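PDB 1USY: ATP phosphoribosyltransferase regulatory subunit, which is probably required for the first step of histidine biosynthesis and may let histidine exert feedback control over ATP phosphoribosyltransferase activity. Local coordinates for residues B[104-109]-B[253-258]. Numbering follows the deposited sequence.
Sequences DDSLEV and GGEYTV
A single buried side-chain hydrogen bond, from S106 to E255, joins helix 103-120 to strand 248-257 of the mixed β-sheet in the region related to histidyl-tRNA synthetase, a class II aminoacyl-tRNA synthetase. The contact is narrow, burying about 75 Å² in total, and S106 and E255 alone carry it. Their CA atoms stand 7.1 Å apart, a distance spanned by the short serine side chain from the helix and the longer glutamate from the sheet.

S106 directs its CB at the strand. E255 leaves the strand with CG anti to its own carbonyl carbon, then runs extended through CG (chi2 175°), which carries the carboxylate up to the helix. There OG of S106 donates to OE1 of E255 at 2.5 Å, entering by the anti lone pair, on the side turned from OE2. OG of S106 also lies 3.4 Å from CG of E255, beside the aliphatic part of the side chain, as fits an approach on the anti side.

The other carboxylate oxygen is engaged too: OE2 accepts a hydrogen bond from the backbone N of L237, on the adjoining strand 237-243. V264, on the strand flanking the other edge of 248-257, touches both S106 and E255, while R100 makes a long, weak ion pair with OE1.

Replacing E255 by an alanine removes the carboxylate, which would probably leave the S106 hydroxyl without its acceptor and the L237 amide without its carboxylate partner, weakening the polar tie between helix and sheet. With one oxygen given to the helix and the other to a neighbouring strand, the carboxylate has its rotation constrained from two directions, and its buried charge is probably offset in part by these donors and by R100.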
loop_
_atom_site.group_PDB
_atom_site.type_symbol
_atom_site.label_atom_id
_atom_site.label_comp_id
_atom_site.label_asym_id
_atom_site.label_seq_id
_atom_site.Cartn_x
_atom_site.Cartn_y
_atom_site.Cartn_z
ATOM N N ASP B 104 39.338 6.887 24.292
ATOM C CA ASP B 104 38.856 8.046 25.040
ATOM C C ASP B 104 37.512 8.564 24.530
ATOM O O ASP B 104 36.692 9.076 25.317
ATOM C CB ASP B 104 39.878 9.155 25.016
ATOM C CG ASP B 104 41.031 8.901 25.962
ATOM O OD1 ASP B 104 41.188 7.741 26.374
ATOM O OD2 ASP B 104 41.830 9.794 26.342
ATOM N N ASP B 105 37.272 8.393 23.224
ATOM C CA ASP B 105 35.992 8.758 22.606
ATOM C C ASP B 105 34.865 7.821 23.002
ATOM O O ASP B 105 33.752 8.285 23.262
ATOM C CB ASP B 105 36.118 8.819 21.097
ATOM C CG ASP B 105 36.775 10.081 20.647
ATOM O OD1 ASP B 105 36.359 11.155 21.118
ATOM O OD2 ASP B 105 37.726 10.109 19.852
ATOM N N SER B 106 35.166 6.518 23.066
ATOM C CA SER B 106 34.200 5.514 23.474
ATOM C C SER B 106 33.896 5.703 24.932
ATOM O O SER B 106 32.736 5.614 25.334
ATOM C CB SER B 106 34.718 4.093 23.260
ATOM O OG SER B 106 35.145 3.886 21.940
ATOM N N LEU B 107 34.933 5.952 25.730
ATOM C CA LEU B 107 34.731 6.207 27.166
ATOM C C LEU B 107 33.813 7.394 27.503
ATOM O O LEU B 107 32.994 7.289 28.404
ATOM C CB LEU B 107 36.059 6.315 27.902
ATOM C CG LEU B 107 37.001 5.120 27.664
ATOM C CD1 LEU B 107 38.470 5.481 27.981
ATOM C CD2 LEU B 107 36.542 3.888 28.441
ATOM N N GLU B 108 33.931 8.491 26.751
ATOM C CA GLU B 108 33.064 9.654 26.880
ATOM C C GLU B 108 31.600 9.286 26.620
ATOM O O GLU B 108 30.708 9.686 27.383
ATOM C CB GLU B 108 33.541 10.769 25.947
ATOM C CG GLU B 108 32.552 11.907 25.757
ATOM C CD GLU B 108 33.228 13.234 25.494
ATOM O OE1 GLU B 108 33.811 13.808 26.442
ATOM O OE2 GLU B 108 33.169 13.717 24.346
ATOM N N VAL B 109 31.347 8.515 25.564
ATOM C CA VAL B 109 29.993 7.991 25.332
ATOM C C VAL B 109 29.538 7.185 26.541
ATOM O O VAL B 109 28.528 7.502 27.149
ATOM C CB VAL B 109 29.885 7.144 24.050
ATOM C CG1 VAL B 109 28.467 6.498 23.946
ATOM C CG2 VAL B 109 30.231 7.997 22.813
ATOM N N GLY B 253 25.123 -0.088 23.634
ATOM C CA GLY B 253 25.933 0.658 22.712
ATOM C C GLY B 253 27.186 -0.078 22.304
ATOM O O GLY B 253 27.265 -1.275 22.512
ATOM N N GLY B 254 28.136 0.617 21.676
ATOM C CA GLY B 254 29.383 -0.019 21.297
ATOM C C GLY B 254 30.165 0.596 20.171
ATOM O O GLY B 254 29.712 1.497 19.498
ATOM N N GLU B 255 31.378 0.098 19.979
ATOM C CA GLU B 255 32.210 0.471 18.847
ATOM C C GLU B 255 31.800 -0.308 17.589
ATOM O O GLU B 255 31.406 -1.480 17.663
ATOM C CB GLU B 255 33.666 0.211 19.184
ATOM C CG GLU B 255 34.194 1.135 20.274
ATOM C CD GLU B 255 35.625 0.813 20.731
ATOM O OE1 GLU B 255 36.278 1.711 21.293
ATOM O OE2 GLU B 255 36.092 -0.332 20.566
ATOM N N TYR B 256 31.907 0.357 16.436
ATOM C CA TYR B 256 31.529 -0.221 15.147
ATOM C C TYR B 256 32.368 0.359 14.036
ATOM O O TYR B 256 32.946 1.442 14.171
ATOM C CB TYR B 256 30.054 0.033 14.837
ATOM C CG TYR B 256 29.647 1.491 14.945
ATOM C CD1 TYR B 256 29.684 2.326 13.826
ATOM C CD2 TYR B 256 29.230 2.041 16.171
ATOM C CE1 TYR B 256 29.314 3.672 13.915
ATOM C CE2 TYR B 256 28.869 3.392 16.270
ATOM C CZ TYR B 256 28.913 4.196 15.124
ATOM O OH TYR B 256 28.545 5.511 15.167
ATOM N N THR B 257 32.404 -0.372 12.927
ATOM C CA THR B 257 33.066 0.057 11.697
ATOM C C THR B 257 32.083 0.090 10.521
ATOM O O THR B 257 31.372 -0.893 10.273
ATOM C CB THR B 257 34.224 -0.903 11.393
ATOM O OG1 THR B 257 35.190 -0.791 12.436
ATOM C CG2 THR B 257 35.000 -0.457 10.179
ATOM N N VAL B 258 32.035 1.210 9.797
ATOM C CA VAL B 258 31.292 1.254 8.519
ATOM C C VAL B 258 32.209 1.724 7.410
ATOM O O VAL B 258 32.403 2.922 7.216
ATOM C CB VAL B 258 29.985 2.136 8.544
ATOM C CG1 VAL B 258 29.112 1.851 7.307
ATOM C CG2 VAL B 258 29.175 1.928 9.827
#